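Local coordinates for DNA repair protein RAD7 (Saccharomyces cerevisiae, PDB 5ZB2), which is a component of the yeast global genome repair complex, which promotes nucleotide excision repair of nontranscribed DNA, and binds Elc1, at residues 18-21 / 22-25; 149-152 / 153-157; 201-205 / 206-210. One frame throughout, in Å; residues are numbered along the deposited sequence.

Contact 1: 18-21 / 22-25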
loop_
_atom_site.group_PDB
_atom_site.type_symbol
_atom_site.label_atom_id
_atom_site.label_comp_id
_atom_site.label_asym_id
_atom_site.label_seq_id
_atom_site.Cartn_x
_atom_site.Cartn_y
_atom_site.Cartn_z
ATOM N N GLU A 18 -18.286 14.071 -0.587
ATOM C CA GLU A 18 -19.366 13.250 -1.128
ATOM C C GLU A 18 -19.156 12.971 -2.612
ATOM O O GLU A 18 -19.399 11.852 -3.081
ATOM C CB GLU A 18 -20.717 13.931 -0.903
ATOM C CG GLU A 18 -21.186 13.931 0.542
ATOM C CD GLU A 18 -22.527 14.618 0.716
ATOM O OE1 GLU A 18 -23.203 14.358 1.734
ATOM O OE2 GLU A 18 -22.906 15.417 -0.168
ATOM N N ASN A 19 -18.701 13.973 -3.368
ATOM C CA ASN A 19 -18.518 13.775 -4.801
ATOM C C ASN A 19 -17.282 12.946 -5.117
ATOM O O ASN A 19 -17.237 12.295 -6.167
ATOM C CB ASN A 19 -18.445 15.123 -5.517
ATOM C CG ASN A 19 -19.817 15.680 -5.837
ATOM O OD1 ASN A 19 -20.419 15.328 -6.853
ATOM N ND2 ASN A 19 -20.325 16.547 -4.966
ATOM N N ILE A 20 -16.271 12.950 -4.244
ATOM C CA ILE A 20 -15.152 12.031 -4.435
ATOM C C ILE A 20 -15.645 10.594 -4.349
ATOM O O ILE A 20 -15.303 9.755 -5.189
ATOM C CB ILE A 20 -14.032 12.311 -3.415
ATOM C CG1 ILE A 20 -13.464 13.719 -3.614
ATOM C CG2 ILE A 20 -12.908 11.283 -3.558
ATOM C CD1 ILE A 20 -12.510 14.159 -2.524
ATOM N N SER A 21 -16.479 10.297 -3.349
ATOM C CA SER A 21 -16.988 8.938 -3.181
ATOM C C SER A 21 -17.729 8.472 -4.425
ATOM O O SER A 21 -17.509 7.357 -4.914
ATOM C CB SER A 21 -17.899 8.872 -1.957
ATOM O OG SER A 21 -17.180 9.185 -0.778
ATOM N N LYS A 22 -18.615 9.313 -4.961
ATOM C CA LYS A 22 -19.333 8.926 -6.170
ATOM C C LYS A 22 -18.381 8.801 -7.351
ATOM O O LYS A 22 -18.534 7.905 -8.189
ATOM C CB LYS A 22 -20.443 9.931 -6.478
ATOM C CG LYS A 22 -21.256 9.592 -7.722
ATOM C CD LYS A 22 -21.832 8.178 -7.658
ATOM C CE LYS A 22 -22.452 7.757 -8.974
ATOM N NZ LYS A 22 -22.763 6.301 -8.969
ATOM N N TRP A 23 -17.388 9.688 -7.429
ATOM C CA TRP A 23 -16.389 9.598 -8.486
ATOM C C TRP A 23 -15.541 8.335 -8.360
ATOM O O TRP A 23 -15.033 7.835 -9.371
ATOM C CB TRP A 23 -15.510 10.848 -8.463
ATOM C CG TRP A 23 -14.208 10.709 -9.177
ATOM C CD1 TRP A 23 -13.945 11.023 -10.478
ATOM C CD2 TRP A 23 -12.978 10.234 -8.622
ATOM N NE1 TRP A 23 -12.628 10.770 -10.769
ATOM C CE2 TRP A 23 -12.012 10.281 -9.645
ATOM C CE3 TRP A 23 -12.600 9.772 -7.358
ATOM C CZ2 TRP A 23 -10.692 9.886 -9.443
ATOM C CZ3 TRP A 23 -11.293 9.377 -7.161
ATOM C CH2 TRP A 23 -10.354 9.436 -8.198
ATOM N N GLN A 24 -15.372 7.808 -7.142
ATOM C CA GLN A 24 -14.621 6.566 -6.968
ATOM C C GLN A 24 -15.168 5.472 -7.877
ATOM O O GLN A 24 -14.412 4.797 -8.584
ATOM C CB GLN A 24 -14.674 6.099 -5.512
ATOM C CG GLN A 24 -13.975 6.988 -4.507
ATOM C CD GLN A 24 -12.482 6.780 -4.480
ATOM O OE1 GLN A 24 -11.872 6.434 -5.490
ATOM N NE2 GLN A 24 -11.881 6.989 -3.318
ATOM N N LYS A 25 -16.489 5.280 -7.861
ATOM C CA LYS A 25 -17.092 4.226 -8.670
ATOM C C LYS A 25 -16.847 4.461 -10.156
ATOM O O LYS A 25 -16.542 3.521 -10.897
ATOM C CB LYS A 25 -18.586 4.129 -8.371
ATOM C CG LYS A 25 -18.886 3.731 -6.933
ATOM C CD LYS A 25 -20.362 3.435 -6.723
ATOM C CE LYS A 25 -20.634 2.974 -5.299
ATOM N NZ LYS A 25 -22.067 2.630 -5.083
#

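Contact 2: 149-152 / 153-157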
loop_
_atom_site.group_PDB
_atom_site.type_symbol
_atom_site.label_atom_id
_atom_site.label_comp_id
_atom_site.label_asym_id
_atom_site.label_seq_id
_atom_site.Cartn_x
_atom_site.Cartn_y
_atom_site.Cartn_z
ATOM N N VAL A 149 -13.405 -13.263 13.722
ATOM C CA VAL A 149 -14.522 -12.420 14.144
ATOM C C VAL A 149 -15.139 -11.725 12.936
ATOM O O VAL A 149 -16.364 -11.691 12.772
ATOM C CB VAL A 149 -14.060 -11.406 15.207
ATOM C CG1 VAL A 149 -15.162 -10.392 15.518
ATOM C CG2 VAL A 149 -13.638 -12.127 16.481
ATOM N N ILE A 150 -14.296 -11.168 12.064
ATOM C CA ILE A 150 -14.791 -10.476 10.878
ATOM C C ILE A 150 -15.520 -11.435 9.948
ATOM O O ILE A 150 -16.473 -11.041 9.267
ATOM C CB ILE A 150 -13.626 -9.769 10.155
ATOM C CG1 ILE A 150 -13.066 -8.650 11.037
ATOM C CG2 ILE A 150 -14.083 -9.201 8.807
ATOM C CD1 ILE A 150 -11.798 -8.024 10.515
ATOM N N MET A 151 -15.083 -12.693 9.885
ATOM C CA MET A 151 -15.688 -13.682 9.002
ATOM C C MET A 151 -16.804 -14.474 9.677
ATOM O O MET A 151 -17.334 -15.409 9.069
ATOM C CB MET A 151 -14.615 -14.654 8.485
ATOM C CG MET A 151 -13.536 -14.012 7.614
ATOM S SD MET A 151 -14.183 -13.235 6.118
ATOM C CE MET A 151 -14.809 -14.660 5.230
ATOM N N LYS A 152 -17.162 -14.129 10.909
ATOM C CA LYS A 152 -18.208 -14.830 11.642
ATOM C C LYS A 152 -19.458 -14.999 10.786
ATOM O O LYS A 152 -19.999 -14.024 10.256
ATOM C CB LYS A 152 -18.533 -14.049 12.918
ATOM C CG LYS A 152 -19.579 -14.690 13.811
ATOM C CD LYS A 152 -19.818 -13.850 15.056
ATOM C CE LYS A 152 -20.873 -14.473 15.956
ATOM N NZ LYS A 152 -21.136 -13.643 17.166
ATOM N N GLY A 153 -19.909 -16.244 10.644
ATOM C CA GLY A 153 -21.115 -16.540 9.901
ATOM C C GLY A 153 -20.970 -16.530 8.395
ATOM O O GLY A 153 -21.930 -16.886 7.699
ATOM N N ARG A 154 -19.812 -16.137 7.865
ATOM C CA ARG A 154 -19.584 -16.077 6.426
ATOM C C ARG A 154 -18.674 -17.180 5.909
ATOM O O ARG A 154 -18.787 -17.560 4.743
ATOM C CB ARG A 154 -18.960 -14.729 6.042
ATOM C CG ARG A 154 -19.755 -13.500 6.465
ATOM C CD ARG A 154 -18.861 -12.262 6.493
ATOM N NE ARG A 154 -18.080 -12.122 5.264
ATOM C CZ ARG A 154 -17.020 -11.331 5.129
ATOM N NH1 ARG A 154 -16.594 -10.596 6.151
ATOM N NH2 ARG A 154 -16.380 -11.276 3.969
ATOM N N LEU A 155 -17.777 -17.693 6.745
ATOM C CA LEU A 155 -16.729 -18.607 6.307
ATOM C C LEU A 155 -17.274 -20.031 6.286
ATOM O O LEU A 155 -17.549 -20.617 7.337
ATOM C CB LEU A 155 -15.518 -18.491 7.230
ATOM C CG LEU A 155 -14.217 -19.138 6.769
ATOM C CD1 LEU A 155 -13.741 -18.539 5.453
ATOM C CD2 LEU A 155 -13.163 -18.970 7.850
ATOM N N GLU A 156 -17.428 -20.589 5.084
ATOM C CA GLU A 156 -17.884 -21.962 4.912
ATOM C C GLU A 156 -16.747 -22.946 4.665
ATOM O O GLU A 156 -16.940 -24.151 4.866
ATOM C CB GLU A 156 -18.873 -22.046 3.742
ATOM C CG GLU A 156 -20.138 -21.226 3.943
ATOM C CD GLU A 156 -20.959 -21.084 2.673
ATOM O OE1 GLU A 156 -21.839 -20.199 2.634
ATOM O OE2 GLU A 156 -20.722 -21.845 1.713
ATOM N N GLU A 157 -15.580 -22.469 4.240
ATOM C CA GLU A 157 -14.462 -23.338 3.890
ATOM C C GLU A 157 -13.169 -22.669 4.326
ATOM O O GLU A 157 -12.886 -21.537 3.920
ATOM C CB GLU A 157 -14.444 -23.625 2.385
ATOM C CG GLU A 157 -13.319 -24.528 1.941
ATOM C CD GLU A 157 -13.523 -25.062 0.536
ATOM O OE1 GLU A 157 -13.706 -24.245 -0.392
ATOM O OE2 GLU A 157 -13.511 -26.299 0.361
#

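Contact 3: 201-205 / 206-210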
loop_
_atom_site.group_PDB
_atom_site.type_symbol
_atom_site.label_atom_id
_atom_site.label_comp_id
_atom_site.label_asym_id
_atom_site.label_seq_id
_atom_site.Cartn_x
_atom_site.Cartn_y
_atom_site.Cartn_z
ATOM N N GLN A 201 -17.316 -31.373 18.471
ATOM C CA GLN A 201 -18.249 -30.481 19.155
ATOM C C GLN A 201 -18.798 -29.413 18.218
ATOM O O GLN A 201 -19.991 -29.090 18.269
ATOM C CB GLN A 201 -17.563 -29.809 20.346
ATOM C CG GLN A 201 -16.982 -30.760 21.367
ATOM C CD GLN A 201 -16.496 -30.040 22.608
ATOM O OE1 GLN A 201 -16.965 -28.946 22.930
ATOM N NE2 GLN A 201 -15.549 -30.646 23.309
ATOM N N TYR A 202 -17.945 -28.843 17.365
ATOM C CA TYR A 202 -18.287 -27.618 16.654
ATOM C C TYR A 202 -18.704 -27.830 15.207
ATOM O O TYR A 202 -19.409 -26.977 14.658
ATOM C CB TYR A 202 -17.101 -26.649 16.683
ATOM C CG TYR A 202 -16.868 -26.007 18.029
ATOM C CD1 TYR A 202 -17.538 -24.844 18.390
ATOM C CD2 TYR A 202 -15.965 -26.549 18.933
ATOM C CE1 TYR A 202 -17.327 -24.250 19.613
ATOM C CE2 TYR A 202 -15.747 -25.959 20.162
ATOM C CZ TYR A 202 -16.431 -24.807 20.496
ATOM O OH TYR A 202 -16.219 -24.208 21.715
ATOM N N LEU A 203 -18.285 -28.923 14.573
ATOM C CA LEU A 203 -18.551 -29.134 13.150
ATOM C C LEU A 203 -19.904 -29.826 13.013
ATOM O O LEU A 203 -20.003 -31.028 12.761
ATOM C CB LEU A 203 -17.429 -29.943 12.511
ATOM C CG LEU A 203 -16.027 -29.337 12.575
ATOM C CD1 LEU A 203 -15.038 -30.242 11.861
ATOM C CD2 LEU A 203 -16.000 -27.937 11.970
ATOM N N VAL A 204 -20.966 -29.036 13.170
ATOM C CA VAL A 204 -22.324 -29.565 13.245
ATOM C C VAL A 204 -23.138 -29.281 11.994
ATOM O O VAL A 204 -24.283 -29.745 11.901
ATOM C CB VAL A 204 -23.059 -29.028 14.489
ATOM C CG1 VAL A 204 -22.303 -29.413 15.756
ATOM C CG2 VAL A 204 -23.237 -27.518 14.403
ATOM N N ASN A 205 -22.593 -28.547 11.025
ATOM C CA ASN A 205 -23.352 -28.247 9.818
ATOM C C ASN A 205 -23.773 -29.539 9.131
ATOM O O ASN A 205 -22.938 -30.397 8.825
ATOM C CB ASN A 205 -22.528 -27.388 8.866
ATOM C CG ASN A 205 -23.378 -26.731 7.792
ATOM O OD1 ASN A 205 -23.788 -27.377 6.826
ATOM N ND2 ASN A 205 -23.639 -25.437 7.954
ATOM N N ASP A 206 -25.076 -29.674 8.886
ATOM C CA ASP A 206 -25.630 -30.887 8.299
ATOM C C ASP A 206 -25.223 -31.097 6.844
ATOM O O ASP A 206 -25.637 -32.100 6.254
ATOM C CB ASP A 206 -27.157 -30.855 8.407
ATOM C CG ASP A 206 -27.638 -30.824 9.847
ATOM O OD1 ASP A 206 -27.063 -31.548 10.687
ATOM O OD2 ASP A 206 -28.589 -30.068 10.143
ATOM N N GLU A 207 -24.432 -30.197 6.253
ATOM C CA GLU A 207 -23.960 -30.353 4.880
ATOM C C GLU A 207 -22.442 -30.500 4.801
ATOM O O GLU A 207 -21.870 -30.362 3.715
ATOM C CB GLU A 207 -24.414 -29.167 4.027
ATOM C CG GLU A 207 -25.912 -29.094 3.802
ATOM C CD GLU A 207 -26.333 -27.796 3.144
ATOM O OE1 GLU A 207 -25.763 -26.740 3.493
ATOM O OE2 GLU A 207 -27.226 -27.831 2.271
ATOM N N PHE A 208 -21.777 -30.778 5.923
ATOM C CA PHE A 208 -20.321 -30.868 5.927
ATOM C C PHE A 208 -19.866 -31.942 4.948
ATOM O O PHE A 208 -20.402 -33.054 4.939
ATOM C CB PHE A 208 -19.808 -31.179 7.335
ATOM C CG PHE A 208 -18.344 -30.900 7.516
ATOM C CD1 PHE A 208 -17.394 -31.842 7.159
ATOM C CD2 PHE A 208 -17.917 -29.687 8.032
ATOM C CE1 PHE A 208 -16.042 -31.578 7.317
ATOM C CE2 PHE A 208 -16.573 -29.419 8.191
ATOM C CZ PHE A 208 -15.632 -30.366 7.833
ATOM N N HIS A 209 -18.868 -31.614 4.123
ATOM C CA HIS A 209 -18.476 -32.527 3.056
ATOM C C HIS A 209 -16.977 -32.729 2.864
ATOM O O HIS A 209 -16.610 -33.662 2.142
ATOM C CB HIS A 209 -19.081 -32.061 1.721
ATOM C CG HIS A 209 -18.712 -30.660 1.333
ATOM N ND1 HIS A 209 -17.465 -30.323 0.852
ATOM C CD2 HIS A 209 -19.436 -29.516 1.334
ATOM C CE1 HIS A 209 -17.434 -29.031 0.583
ATOM N NE2 HIS A 209 -18.616 -28.516 0.868
ATOM N N SER A 210 -16.100 -31.927 3.473
ATOM C CA SER A 210 -14.663 -32.029 3.218
ATOM C C SER A 210 -13.879 -31.847 4.510
ATOM O O SER A 210 -13.923 -30.774 5.121
ATOM C CB SER A 210 -14.212 -30.993 2.182
ATOM O OG SER A 210 -14.664 -31.337 0.885
#

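Contact 1: 18-21 / 22-25
I20 and W23 pack one turn apart on the long alpha-helix 8-41, and their meeting illustrates an i to i+3 contact on one helical face. The methyl CG2 of I20 lies 4.1 Å from CE3 of W23. The indole reaches it because its CG stands anti to the backbone N (chi1 162°), swinging the ring back over the preceding turn. Beneath them run the helical bonds: W23 N donates to N19 O at 2.9 Å, and Q24 N to I20 O at 2.8 Å and, weakly, to S21 O.

This is the tight side, and the second copy of the protein covers it: H66 of that subunit touches both I20 and S21, while W23 NE1 donates to V34 O of the same subunit. Q24, next along, borders a bound polyethylene glycol.

The other side is looser and faces solvent. There K22 N reaches E18 O at 3.3 Å, the longest of the three i to i+4 bonds, and the side chains of E18, K22 and K25 are exposed. K22 bends at chi2, and its amino end leads away from the preceding turn. Back on the packed face, I20 O sits in the plane of the indole at its edge, 3.5 Å from W23 CE3.

Contact 2: 149-152 / 153-157
I150, in the last turn of helix 141-150, meets R154 through both its backbone and its side chain. R154 NH1 donates to I150 O at 3.1 Å, approaching from above the carbonyl plane (48° out of it) and not along a lone pair. Methyl CG2 of I150 runs beside the same nitrogen, 3.9 Å from R154 NH1, the two side chains pointing the same way. The arginine gets there by a bend at chi3 (49°), which folds the guanidinium back toward the helix end, where the partial negative charge of the carbonyls probably suits a cation. A122 O in helix 115-124 takes a second bond from NH1.

M151 crosses R154 at about a right angle. Its sulfur SD lies over one guanidinium face, 3.6 Å from R154 CZ and displaced toward the rim, while methyl CE touches L155 CD1 at 4.0 Å. Its carbonyl is doubly used: M151 O accepts R154 N at 2.8 Å and, in its own plane, L155 N at 3.3 Å. The first of these bonds closes a type II beta turn from M151 to R154, by which the chain leaves helix 141-150 and heads for strand 157-161, one of the helix-to-strand connections of the leucine-rich-repeat fold. L155, beyond the turn, faces L174 and C178 of helix 168-178.

K152 takes the first corner of the turn and extends an exposed side chain away from it. G153 takes the second with a positive phi of 78°, and a beta carbon there would run into K152 O. A leucine in place of R154 would probably leave I150 O without its side-chain donor, A122 O without its bond from the loop, and M151 SD without the flat group it rests on.

Contact 3: 201-205 / 206-210
N205 to F208 form a type I beta turn, closed by F208 N donating to N205 O at 3.1 Å; the donor stands well above the carbonyl plane, 54° out of it. Just before it, the chain leaves helix 199-202 by an inverse gamma turn centred on L203, whose bond from V204 N to Y202 O is weak at 3.0 Å. Two tight turns in succession thus carry the backbone from the helix to the start of strand 210-214.

N205 serves the turn a second time, through its side chain. With CG anti to the backbone N (chi1 -164°), OD1 lies alongside the following peptides and accepts E207 N at 2.9 Å, so that an Asx turn is superposed on the beta turn. The bond is fairly straight (149° at the hydrogen), and the same oxygen also lies 3.4 Å from E207 CB. The other end of the amide is engaged as well: ND2 donates to S180 O, which fixes the rotation of the group and joins this loop to the one that follows helix 168-178.

Such helix-to-strand loops recur along the leucine-rich-repeat solenoid of Rad7, and here the buried residues turn inward from the turns. L203 and F208 cross obliquely, with CD1 of L203 4.1 Å from CE2 of F208. Both side chains also pack on L185 of strand 184-188, while helix 224-234 contributes L230 beside L203 and I234 beside F208.

D206 and E207, at the two corners of the beta turn, are exposed instead, and D206 makes a long, weak ion pair with R236. Past the turn, F208 O accepts from T237 OG1, and H209 ND1 pairs with S210 OG at 3.0 Å, the hydroxyl lying in the imidazole plane at its edge.

Overall arrangement
From the N terminus, the chain passes first through contact 1, within helix 8-41, its centre about 40 Å from the centre of the chain and at the interface with the second Rad7 copy. It then enters the leucine-rich repeats, where contact 2 closes the turn between helix 141-150 and strand 157-161, and contact 3 the one between helix 199-202 and strand 210-214. The three follow in series, none nesting in or crossing another. Contacts 2 and 3 have centres about 14 Å apart and nearest atoms about 5 Å apart; helix 168-178 and strand 184-188 come between them in sequence. Contact 1 stands apart, its centre about 30 Å from that of contact 2 and 43 Å from that of contact 3.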